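Local coordinates for lovastatin nonaketide synthase, polyketide synthase component (Aspergillus terreus, PDB 7CPX), which builds the nonaketide backbone of lovastatin, condensing malonyl units and methylating, reducing and dehydrating the growing chain to give dihydromonacolin L, at residues N1116-Y1121 and D1134-H1139; M1127-S1132 and R1190-L1195; D1153-M1158 and L1167-S1172; A1144-S1149 and T1226-D1231. The protein carries 2 engineered substitutions. All coordinates share one frame; numbering follows the deposited sequence.

All four contacts lie in the dehydratase domain, within its predicted C-terminal hotdog fold, in which antiparallel strands pack against the helix 1170-1184. Along the chain, interaction 1 closes before interactions 3 and 4 open; its segments alternate with those of interaction 2, and interaction 3 is nested inside the loops closed by 2 and 4. Interactions 1 and 2 have centres about 13 Å apart, and both draw on the loop after helix 1117-1126. A probable Asp1134-His1169 hydrogen bond and an Arg1137-Asp1153 salt bridge join interaction 1 to 3; an Arg1191-Asp1231 salt bridge joins 2 to 4. Interactions 1 to 3 lie near the predicted catalytic pair His985 and Asp1174; interaction 4 pairs strands away from them.

Interaction 1. Residues N1116-Y1121 and D1134-H1139; sequences NINAFY and DFRRLH
Tyr1121 and Leu1138 carry the apolar part of this contact in the predicted C-terminal hotdog fold, with Ile1117 beside Tyr1121 on the helix side facing the loop. Ile1117 CD1 lies 3.6 Å from Leu1138 CD2, while its CG2 branch rests on the Leu1138 carbonyl. Branched aliphatic chains suit this place because they fill the space between helix and loop without polar groups to satisfy.

The aromatic contacts centre on Tyr1121. Arg1136 lays its CA over one face of the ring, 4.0 Å from the centroid of Tyr1121, a CH-pi contact; Leu1138 CB meets the ring at its edge. Arg1136 then bends at chi3 (62°) and doubles back, bringing one face of its guanidinium over Tyr1121 CB, the two planes 40° apart. Phe1135 packs edge-to-face with His985 and touches Asp1174, the predicted dehydratase pair.

The polar ends are met by helix 1170-1184: Tyr1121 OH hydrogen-bonds Gln1178 OE1, and Gln1178 NE2 bonds the Phe1135 carbonyl. Asn1116 is the helix N-cap, its OD1 accepting a weak bond from Ala1119 N.

Tyr1121 and Leu1138 both touch Val1175 of helix 1170-1184, and Ile1117 and Phe1120 rest on Met1141 of strand 1140-1144.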
# COMPACT_ATOMS: atom_id res chain seq x y z
N ASN A 1116 41.44 -18.31 6.92
CA ASN A 1116 40.87 -19.34 7.78
C ASN A 1116 39.44 -18.95 8.10
O ASN A 1116 39.20 -18.02 8.88
CB ASN A 1116 41.71 -19.49 9.04
CG ASN A 1116 41.22 -20.63 9.93
OD1 ASN A 1116 40.07 -21.05 9.85
ND2 ASN A 1116 42.11 -21.12 10.79
N ILE A 1117 38.48 -19.67 7.51
CA ILE A 1117 37.08 -19.30 7.65
C ILE A 1117 36.68 -19.26 9.12
O ILE A 1117 35.97 -18.35 9.56
CB ILE A 1117 36.19 -20.26 6.84
CG1 ILE A 1117 36.52 -20.16 5.35
CG2 ILE A 1117 34.73 -19.96 7.10
CD1 ILE A 1117 36.32 -18.78 4.76
N ASN A 1118 37.11 -20.26 9.89
CA ASN A 1118 36.79 -20.27 11.31
C ASN A 1118 37.37 -19.04 12.00
O ASN A 1118 36.67 -18.36 12.76
CB ASN A 1118 37.32 -21.55 11.96
CG ASN A 1118 36.64 -22.79 11.42
OD1 ASN A 1118 35.62 -23.24 11.95
ND2 ASN A 1118 37.20 -23.36 10.36
N ALA A 1119 38.63 -18.72 11.72
CA ALA A 1119 39.24 -17.53 12.31
C ALA A 1119 38.59 -16.26 11.78
O ALA A 1119 38.42 -15.29 12.52
CB ALA A 1119 40.74 -17.51 12.02
N PHE A 1120 38.22 -16.25 10.50
CA PHE A 1120 37.55 -15.09 9.93
C PHE A 1120 36.26 -14.79 10.67
O PHE A 1120 36.02 -13.65 11.10
CB PHE A 1120 37.28 -15.34 8.44
CG PHE A 1120 36.46 -14.27 7.78
CD1 PHE A 1120 37.00 -13.02 7.52
CD2 PHE A 1120 35.15 -14.51 7.40
CE1 PHE A 1120 36.25 -12.04 6.91
CE2 PHE A 1120 34.40 -13.54 6.79
CZ PHE A 1120 34.95 -12.30 6.54
N TYR A 1121 35.41 -15.81 10.85
CA TYR A 1121 34.15 -15.59 11.55
C TYR A 1121 34.37 -15.35 13.04
O TYR A 1121 33.58 -14.64 13.66
CB TYR A 1121 33.21 -16.77 11.33
CG TYR A 1121 32.57 -16.76 9.96
CD1 TYR A 1121 31.61 -15.82 9.64
CD2 TYR A 1121 32.92 -17.69 9.00
CE1 TYR A 1121 31.01 -15.80 8.40
CE2 TYR A 1121 32.33 -17.69 7.75
CZ TYR A 1121 31.38 -16.74 7.46
OH TYR A 1121 30.78 -16.72 6.22
N ASP A 1134 23.59 -20.74 8.91
CA ASP A 1134 23.53 -20.52 7.47
C ASP A 1134 24.40 -19.34 7.04
O ASP A 1134 24.84 -19.30 5.89
CB ASP A 1134 22.08 -20.30 7.04
CG ASP A 1134 21.21 -21.51 7.29
OD1 ASP A 1134 21.73 -22.52 7.80
OD2 ASP A 1134 20.00 -21.44 6.98
N PHE A 1135 24.64 -18.39 7.93
CA PHE A 1135 25.43 -17.22 7.59
C PHE A 1135 26.93 -17.44 7.78
O PHE A 1135 27.72 -16.55 7.47
CB PHE A 1135 24.96 -16.02 8.41
CG PHE A 1135 23.59 -15.54 8.03
CD1 PHE A 1135 22.46 -16.19 8.48
CD2 PHE A 1135 23.43 -14.44 7.20
CE1 PHE A 1135 21.20 -15.76 8.13
CE2 PHE A 1135 22.18 -14.00 6.84
CZ PHE A 1135 21.06 -14.67 7.30
N ARG A 1136 27.33 -18.61 8.28
CA ARG A 1136 28.71 -19.05 8.24
C ARG A 1136 28.97 -19.98 7.06
O ARG A 1136 29.94 -20.76 7.09
CB ARG A 1136 29.09 -19.75 9.55
CG ARG A 1136 29.10 -18.85 10.77
CD ARG A 1136 29.46 -19.64 12.02
NE ARG A 1136 30.79 -20.21 11.93
CZ ARG A 1136 31.86 -19.75 12.56
NH1 ARG A 1136 31.80 -18.70 13.36
NH2 ARG A 1136 33.04 -20.35 12.38
N ARG A 1137 28.13 -19.92 6.03
CA ARG A 1137 28.19 -20.82 4.89
C ARG A 1137 29.31 -20.49 3.92
O ARG A 1137 29.33 -21.04 2.81
CB ARG A 1137 26.85 -20.80 4.16
CG ARG A 1137 25.78 -21.71 4.76
CD ARG A 1137 25.99 -23.15 4.37
NE ARG A 1137 24.86 -23.99 4.73
CZ ARG A 1137 24.65 -25.21 4.26
NH1 ARG A 1137 25.48 -25.77 3.39
NH2 ARG A 1137 23.58 -25.89 4.67
N LEU A 1138 30.25 -19.62 4.30
CA LEU A 1138 31.39 -19.32 3.44
C LEU A 1138 32.34 -20.51 3.43
O LEU A 1138 33.17 -20.66 4.33
CB LEU A 1138 32.10 -18.06 3.93
CG LEU A 1138 33.26 -17.55 3.09
CD1 LEU A 1138 32.81 -17.22 1.68
CD2 LEU A 1138 33.87 -16.32 3.74
N HIS A 1139 32.21 -21.37 2.41
CA HIS A 1139 32.98 -22.61 2.39
C HIS A 1139 34.47 -22.34 2.49
O HIS A 1139 35.17 -22.92 3.34
CB HIS A 1139 32.66 -23.40 1.13
CG HIS A 1139 33.59 -24.55 0.88
ND1 HIS A 1139 33.76 -25.57 1.78
CD2 HIS A 1139 34.41 -24.82 -0.16
CE1 HIS A 1139 34.64 -26.44 1.31
NE2 HIS A 1139 35.05 -26.00 0.13

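Interaction 2. Residues M1127-S1132 and R1190-L1195; sequences MGYNYS and RRLRCL
Met1127, Tyr1129, Leu1192 and Leu1195 make this an apolar contact between two loops of the C-terminal hotdog fold: one leaves helix 1117-1126, the other leads into strand 1196-1206. It depends on side-chain packing, without hydrogen bonds between the segments.

The Tyr1129 ring is its centre. Leu1195 lies over one face, with CG 3.8 Å from the ring centroid of Tyr1129 and 19° off the ring normal, a CH-pi contact. Its chi1 of -161° turns CG away from the backbone N and out over the ring, and the CD2 branch continues to Tyr1129 CZ. Leu1192 points head-on against the tyrosine, its CD2 meeting Tyr1129 CE1 obliquely. Tyrosine suits the place because its ring can pack against both leucines while the hydroxyl reaches a polar partner, here the carbonyl O of Tyr1196.

Met1127 uses its flexibility. Bends at chi2 and chi3 curl the chain round the Leu1192 carbonyl, placing Met1127 CG and CE each 3.2 Å from Leu1192 O. Gly1128 follows with positive phi (98°), as the C-prime residue of the Schellman motif that ends the helix, a backbone shape that glycine adopts readily.

Ile1181 of helix 1170-1184 touches both Tyr1129 and Leu1192, as does Leu1124 of helix 1117-1126, and Leu987 of strand 986-987 touches Tyr1129 and Leu1195.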
# COMPACT_ATOMS: atom_id res chain seq x y z
N MET A 1127 34.11 -8.50 16.46
CA MET A 1127 33.72 -7.15 16.05
C MET A 1127 32.21 -6.99 15.96
O MET A 1127 31.73 -6.03 15.35
CB MET A 1127 34.38 -6.79 14.72
CG MET A 1127 35.85 -7.15 14.63
SD MET A 1127 36.76 -6.85 16.15
CE MET A 1127 36.71 -5.07 16.24
N GLY A 1128 31.45 -7.91 16.55
CA GLY A 1128 30.01 -7.80 16.63
C GLY A 1128 29.24 -8.57 15.58
O GLY A 1128 28.02 -8.71 15.70
N TYR A 1129 29.92 -9.09 14.55
CA TYR A 1129 29.27 -9.87 13.50
C TYR A 1129 29.12 -11.31 13.98
O TYR A 1129 29.89 -12.21 13.62
CB TYR A 1129 30.08 -9.83 12.21
CG TYR A 1129 30.25 -8.47 11.59
CD1 TYR A 1129 31.24 -7.60 12.03
CD2 TYR A 1129 29.46 -8.06 10.52
CE1 TYR A 1129 31.42 -6.37 11.45
CE2 TYR A 1129 29.64 -6.83 9.94
CZ TYR A 1129 30.62 -5.99 10.41
OH TYR A 1129 30.80 -4.75 9.83
N ASN A 1130 28.11 -11.54 14.82
CA ASN A 1130 27.91 -12.87 15.39
C ASN A 1130 27.18 -13.77 14.40
O ASN A 1130 26.13 -14.32 14.72
CB ASN A 1130 27.13 -12.78 16.70
CG ASN A 1130 27.79 -11.85 17.70
OD1 ASN A 1130 27.17 -10.89 18.17
ND2 ASN A 1130 29.04 -12.12 18.03
N TYR A 1131 27.74 -13.92 13.19
CA TYR A 1131 27.12 -14.78 12.20
C TYR A 1131 27.11 -16.23 12.69
O TYR A 1131 28.02 -16.67 13.39
CB TYR A 1131 27.87 -14.69 10.87
CG TYR A 1131 27.76 -13.34 10.19
CD1 TYR A 1131 26.53 -12.81 9.83
CD2 TYR A 1131 28.90 -12.61 9.89
CE1 TYR A 1131 26.44 -11.59 9.21
CE2 TYR A 1131 28.81 -11.39 9.26
CZ TYR A 1131 27.58 -10.88 8.93
OH TYR A 1131 27.48 -9.65 8.30
N SER A 1132 26.07 -16.96 12.30
CA SER A 1132 25.90 -18.33 12.77
C SER A 1132 25.22 -19.16 11.69
O SER A 1132 24.60 -18.63 10.77
CB SER A 1132 25.10 -18.38 14.07
OG SER A 1132 25.74 -17.64 15.09
N ARG A 1190 42.23 -7.35 12.67
CA ARG A 1190 41.42 -6.33 13.33
C ARG A 1190 41.36 -5.03 12.54
O ARG A 1190 41.20 -3.95 13.12
CB ARG A 1190 41.92 -6.06 14.75
CG ARG A 1190 42.03 -7.29 15.62
CD ARG A 1190 40.69 -7.92 15.92
NE ARG A 1190 40.84 -9.13 16.72
CZ ARG A 1190 41.15 -9.14 18.01
NH1 ARG A 1190 41.34 -8.01 18.68
NH2 ARG A 1190 41.27 -10.30 18.64
N ARG A 1191 41.49 -5.11 11.22
CA ARG A 1191 41.22 -3.95 10.38
C ARG A 1191 39.74 -3.57 10.41
O ARG A 1191 39.40 -2.46 9.99
CB ARG A 1191 41.66 -4.24 8.94
CG ARG A 1191 41.72 -3.01 8.05
CD ARG A 1191 42.59 -3.26 6.84
NE ARG A 1191 42.19 -2.46 5.68
CZ ARG A 1191 42.41 -1.16 5.55
NH1 ARG A 1191 43.01 -0.46 6.50
NH2 ARG A 1191 42.02 -0.55 4.44
N LEU A 1192 38.88 -4.47 10.88
CA LEU A 1192 37.44 -4.22 10.98
C LEU A 1192 37.11 -3.75 12.39
O LEU A 1192 36.38 -4.40 13.15
CB LEU A 1192 36.67 -5.48 10.60
CG LEU A 1192 35.18 -5.33 10.33
CD1 LEU A 1192 34.95 -4.64 9.00
CD2 LEU A 1192 34.51 -6.69 10.35
N ARG A 1193 37.65 -2.58 12.74
CA ARG A 1193 37.57 -2.08 14.10
C ARG A 1193 36.17 -1.66 14.52
O ARG A 1193 35.94 -1.43 15.72
CB ARG A 1193 38.54 -0.91 14.28
CG ARG A 1193 39.88 -1.32 14.85
CD ARG A 1193 40.93 -0.26 14.64
NE ARG A 1193 41.66 -0.46 13.39
CZ ARG A 1193 42.63 -1.35 13.23
NH1 ARG A 1193 42.99 -2.17 14.21
NH2 ARG A 1193 43.25 -1.44 12.05
N CYS A 1194 35.23 -1.56 13.59
CA CYS A 1194 33.84 -1.25 13.93
C CYS A 1194 32.92 -2.07 13.04
O CYS A 1194 33.30 -2.52 11.96
CB CYS A 1194 33.54 0.25 13.77
SG CYS A 1194 33.76 0.89 12.10
N LEU A 1195 31.70 -2.27 13.53
CA LEU A 1195 30.72 -3.12 12.85
C LEU A 1195 30.10 -2.34 11.70
O LEU A 1195 29.27 -1.46 11.92
CB LEU A 1195 29.66 -3.61 13.83
CG LEU A 1195 28.83 -4.83 13.43
CD1 LEU A 1195 27.97 -5.28 14.59
CD2 LEU A 1195 27.97 -4.53 12.22

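Interaction 3. Residues D1153-M1158 and L1167-S1172; sequences DFIPLM and LLHPAS
Ile1155 and Leu1157 pass beside His1169 as an irregular loop, the Leu1157 and His1169 CA atoms 5.0 Å apart, after an inverse gamma turn centred on Phe1154. In this hotdog fold the loop leaves strand 1147-1152 and packs against the start of helix 1170-1184, where His1169 is the N-cap residue.

His1169 lies between two aliphatic side chains. Ile1155 brings its CG2 branch within 3.3 Å of His1169 CD2, crossing the imidazole obliquely, while Leu1157 places CD2 over a face of the ring. With chi1 at -172°, the imidazole extends away from its own backbone N and into this apolar surround. NE2 is hydrogen-bonded to Asp1134 OD2, which probably sets the ring's rotation; the His1169 and Trp981 rings meet edge-to-face (T-shaped).

Leu1157 also touches the ring of Pro1170, CD2 to CD 3.6 Å; proline suits a helix's first turn, where no amide hydrogen is needed. At the earlier end of the loop, the Phe1154 ring meets Leu1168 CD2, with Cys1211 and Thr1214 of helix 1208-1217 also against it.

At the helix start, the small Ser1172 folds its hydroxyl back, with chi1 62°, and OG donates to His1169 O across 2.6 Å.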
# COMPACT_ATOMS: atom_id res chain seq x y z
N ASP A 1153 28.65 -21.33 -0.11
CA ASP A 1153 27.56 -22.27 -0.36
C ASP A 1153 26.33 -21.50 -0.81
O ASP A 1153 25.77 -20.69 -0.05
CB ASP A 1153 27.26 -23.07 0.90
CG ASP A 1153 28.43 -23.94 1.32
OD1 ASP A 1153 29.43 -24.00 0.58
OD2 ASP A 1153 28.34 -24.57 2.40
N PHE A 1154 25.90 -21.74 -2.05
CA PHE A 1154 24.66 -21.16 -2.57
C PHE A 1154 23.47 -21.96 -2.04
O PHE A 1154 22.70 -22.57 -2.78
CB PHE A 1154 24.69 -21.14 -4.09
CG PHE A 1154 23.70 -20.19 -4.71
CD1 PHE A 1154 24.04 -18.87 -4.92
CD2 PHE A 1154 22.45 -20.63 -5.08
CE1 PHE A 1154 23.14 -17.99 -5.48
CE2 PHE A 1154 21.54 -19.76 -5.65
CZ PHE A 1154 21.88 -18.44 -5.85
N ILE A 1155 23.34 -21.94 -0.72
CA ILE A 1155 22.33 -22.77 -0.06
C ILE A 1155 20.95 -22.40 -0.60
O ILE A 1155 20.61 -21.20 -0.64
CB ILE A 1155 22.40 -22.60 1.46
CG1 ILE A 1155 21.28 -23.39 2.14
CG2 ILE A 1155 22.34 -21.12 1.84
CD1 ILE A 1155 21.40 -23.46 3.65
N PRO A 1156 20.13 -23.35 -1.04
CA PRO A 1156 18.81 -23.00 -1.56
C PRO A 1156 17.82 -22.67 -0.46
O PRO A 1156 17.89 -23.20 0.65
CB PRO A 1156 18.39 -24.27 -2.32
CG PRO A 1156 19.07 -25.36 -1.58
CD PRO A 1156 20.38 -24.80 -1.11
N LEU A 1157 16.89 -21.78 -0.79
CA LEU A 1157 15.79 -21.44 0.09
C LEU A 1157 14.50 -21.52 -0.70
O LEU A 1157 14.39 -20.93 -1.78
CB LEU A 1157 15.97 -20.03 0.68
CG LEU A 1157 14.85 -19.56 1.61
CD1 LEU A 1157 14.70 -20.49 2.80
CD2 LEU A 1157 15.11 -18.14 2.08
N MET A 1158 13.52 -22.25 -0.17
CA MET A 1158 12.24 -22.45 -0.83
C MET A 1158 11.11 -22.18 0.14
O MET A 1158 11.23 -22.46 1.34
CB MET A 1158 12.13 -23.88 -1.38
CG MET A 1158 12.31 -24.96 -0.33
SD MET A 1158 12.16 -26.63 -1.01
CE MET A 1158 10.47 -26.61 -1.59
N LEU A 1167 15.07 -16.98 -5.31
CA LEU A 1167 16.26 -16.58 -6.06
C LEU A 1167 17.51 -16.77 -5.22
O LEU A 1167 18.49 -17.38 -5.66
CB LEU A 1167 16.13 -15.13 -6.50
CG LEU A 1167 15.04 -14.84 -7.53
CD1 LEU A 1167 14.93 -13.35 -7.77
CD2 LEU A 1167 15.34 -15.58 -8.82
N LEU A 1168 17.49 -16.25 -4.00
CA LEU A 1168 18.65 -16.28 -3.12
C LEU A 1168 18.21 -16.63 -1.71
O LEU A 1168 17.19 -16.14 -1.23
CB LEU A 1168 19.38 -14.93 -3.10
CG LEU A 1168 20.27 -14.60 -4.30
CD1 LEU A 1168 20.63 -13.13 -4.28
CD2 LEU A 1168 21.52 -15.45 -4.28
N HIS A 1169 19.00 -17.46 -1.05
CA HIS A 1169 18.91 -17.59 0.39
C HIS A 1169 19.64 -16.40 1.00
O HIS A 1169 20.86 -16.28 0.79
CB HIS A 1169 19.51 -18.91 0.85
CG HIS A 1169 19.30 -19.22 2.30
ND1 HIS A 1169 18.98 -18.25 3.23
CD2 HIS A 1169 19.34 -20.39 2.97
CE1 HIS A 1169 18.86 -18.82 4.42
NE2 HIS A 1169 19.07 -20.12 4.29
N PRO A 1170 18.96 -15.51 1.73
CA PRO A 1170 19.64 -14.32 2.25
C PRO A 1170 20.95 -14.64 2.96
O PRO A 1170 21.83 -13.78 3.06
CB PRO A 1170 18.61 -13.72 3.20
CG PRO A 1170 17.31 -14.11 2.60
CD PRO A 1170 17.52 -15.49 2.03
N ALA A 1171 21.08 -15.87 3.45
CA ALA A 1171 22.35 -16.29 4.04
C ALA A 1171 23.46 -16.27 3.00
O ALA A 1171 24.57 -15.79 3.28
CB ALA A 1171 22.21 -17.68 4.65
N SER A 1172 23.20 -16.79 1.80
CA SER A 1172 24.23 -16.82 0.77
C SER A 1172 24.63 -15.41 0.34
O SER A 1172 25.82 -15.12 0.19
CB SER A 1172 23.74 -17.62 -0.44
OG SER A 1172 22.59 -17.02 -1.01

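Interaction 4. Residues A1144-S1149 and T1226-D1231; sequences ADLRAS and TINTYD
Ala1148 and Thr1226 form the antiparallel hydrogen-bonded pair at the heart of this contact between strands 1147-1152 and 1222-1230. Ala1148 N donates to Thr1226 O at 2.9 Å, nearly straight (170°); the return bond, Thr1226 N to Ala1148 O, has the same length but is more bent, at 136°. A third bond, Asn1228 N to Leu1146 O at 3.2 Å, extends the pairing.

Side chains follow the alternation. Thr1226 sets its methyl CG2 3.5 Å from Ala1148 CB, on the face covered by helix 1170-1184, where small residues allow close approach. On the other face the non-hydrogen-bonded pair Arg1147 and Ile1227 lie side by side, pointing the same way, with Ile1227 CD1 against the aliphatic CG and CD of Arg1147. A chi1 of -167° carries Leu1146 CG away from its backbone N, and the methyls spread between Asn1228 and Asp1231, CD1 being 3.3 Å from Asp1231 OD2.

Farther out, Arg1191 forms a salt bridge with Asp1231 and probably fixes that carboxylate beside the leucine. Ser1237 pairs with the classic beta bulge at Thr1229 and Tyr1230, and Trp2019 of the second subunit packs on Arg1147 and Ile1227.

Backbone bonds therefore set the register, while the side chains divide the work: small ones admit the helix, and Ile1227 with the methylenes of Arg1147 gives the partner subunit's tryptophan a largely apolar surface.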
# COMPACT_ATOMS: atom_id res chain seq x y z
N ALA A 1144 43.72 -10.97 -0.86
CA ALA A 1144 44.97 -10.25 -1.08
C ALA A 1144 44.70 -9.06 -1.99
O ALA A 1144 43.68 -9.01 -2.68
CB ALA A 1144 46.03 -11.15 -1.70
N ASP A 1145 45.63 -8.11 -1.96
CA ASP A 1145 45.58 -6.95 -2.85
C ASP A 1145 44.23 -6.24 -2.76
O ASP A 1145 43.64 -5.86 -3.77
CB ASP A 1145 45.88 -7.35 -4.29
CG ASP A 1145 47.24 -8.00 -4.44
OD1 ASP A 1145 47.97 -8.10 -3.43
OD2 ASP A 1145 47.58 -8.42 -5.57
N LEU A 1146 43.74 -6.07 -1.54
CA LEU A 1146 42.44 -5.44 -1.31
C LEU A 1146 41.34 -6.17 -2.08
O LEU A 1146 40.44 -5.56 -2.66
CB LEU A 1146 42.48 -3.96 -1.70
CG LEU A 1146 41.30 -3.10 -1.24
CD1 LEU A 1146 41.13 -3.19 0.26
CD2 LEU A 1146 41.49 -1.66 -1.67
N ARG A 1147 41.43 -7.50 -2.09
CA ARG A 1147 40.51 -8.32 -2.85
C ARG A 1147 40.33 -9.65 -2.14
O ARG A 1147 41.16 -10.06 -1.32
CB ARG A 1147 41.03 -8.55 -4.28
CG ARG A 1147 40.09 -8.07 -5.36
CD ARG A 1147 40.80 -7.96 -6.70
NE ARG A 1147 41.53 -6.70 -6.82
CZ ARG A 1147 42.04 -6.24 -7.95
NH1 ARG A 1147 41.92 -6.90 -9.09
NH2 ARG A 1147 42.69 -5.08 -7.94
N ALA A 1148 39.23 -10.33 -2.46
CA ALA A 1148 38.98 -11.65 -1.92
C ALA A 1148 38.28 -12.49 -2.97
O ALA A 1148 37.73 -11.98 -3.94
CB ALA A 1148 38.14 -11.60 -0.64
N SER A 1149 38.34 -13.81 -2.78
CA SER A 1149 37.68 -14.74 -3.68
C SER A 1149 37.52 -16.06 -2.95
O SER A 1149 37.94 -16.20 -1.80
CB SER A 1149 38.47 -14.92 -4.98
OG SER A 1149 37.85 -15.86 -5.83
N THR A 1226 35.52 -10.69 -5.25
CA THR A 1226 35.05 -9.45 -4.64
C THR A 1226 36.21 -8.47 -4.52
O THR A 1226 37.32 -8.86 -4.12
CB THR A 1226 34.42 -9.71 -3.27
OG1 THR A 1226 34.25 -8.47 -2.57
CG2 THR A 1226 35.30 -10.63 -2.45
N ILE A 1227 35.94 -7.22 -4.85
CA ILE A 1227 36.89 -6.12 -4.72
C ILE A 1227 36.42 -5.24 -3.58
O ILE A 1227 35.26 -4.82 -3.55
CB ILE A 1227 36.99 -5.30 -6.02
CG1 ILE A 1227 36.60 -6.13 -7.25
CG2 ILE A 1227 38.38 -4.72 -6.17
CD1 ILE A 1227 37.50 -7.30 -7.53
N ASN A 1228 37.32 -4.96 -2.64
CA ASN A 1228 37.04 -3.96 -1.61
C ASN A 1228 37.42 -2.59 -2.17
O ASN A 1228 38.45 -2.00 -1.84
CB ASN A 1228 37.79 -4.30 -0.32
CG ASN A 1228 37.53 -3.30 0.79
OD1 ASN A 1228 38.40 -3.04 1.61
ND2 ASN A 1228 36.32 -2.73 0.82
N THR A 1229 36.54 -2.09 -3.04
CA THR A 1229 36.86 -0.92 -3.84
C THR A 1229 37.28 0.26 -2.97
O THR A 1229 38.27 0.94 -3.27
CB THR A 1229 35.66 -0.53 -4.70
OG1 THR A 1229 34.51 -0.31 -3.87
CG2 THR A 1229 35.35 -1.62 -5.70
N TYR A 1230 36.56 0.51 -1.89
CA TYR A 1230 36.90 1.56 -0.95
C TYR A 1230 37.14 0.94 0.42
O TYR A 1230 36.31 0.15 0.89
CB TYR A 1230 35.81 2.63 -0.87
CG TYR A 1230 36.32 3.94 -0.33
CD1 TYR A 1230 36.37 4.17 1.03
CD2 TYR A 1230 36.76 4.94 -1.19
CE1 TYR A 1230 36.84 5.37 1.52
CE2 TYR A 1230 37.23 6.13 -0.70
CZ TYR A 1230 37.27 6.35 0.65
OH TYR A 1230 37.74 7.54 1.15
N ASP A 1231 38.26 1.30 1.05
CA ASP A 1231 38.66 0.67 2.30
C ASP A 1231 39.24 1.65 3.30
O ASP A 1231 39.82 1.21 4.30
CB ASP A 1231 39.67 -0.43 2.01
CG ASP A 1231 41.02 0.12 1.58
OD1 ASP A 1231 41.04 1.18 0.92
OD2 ASP A 1231 42.05 -0.51 1.89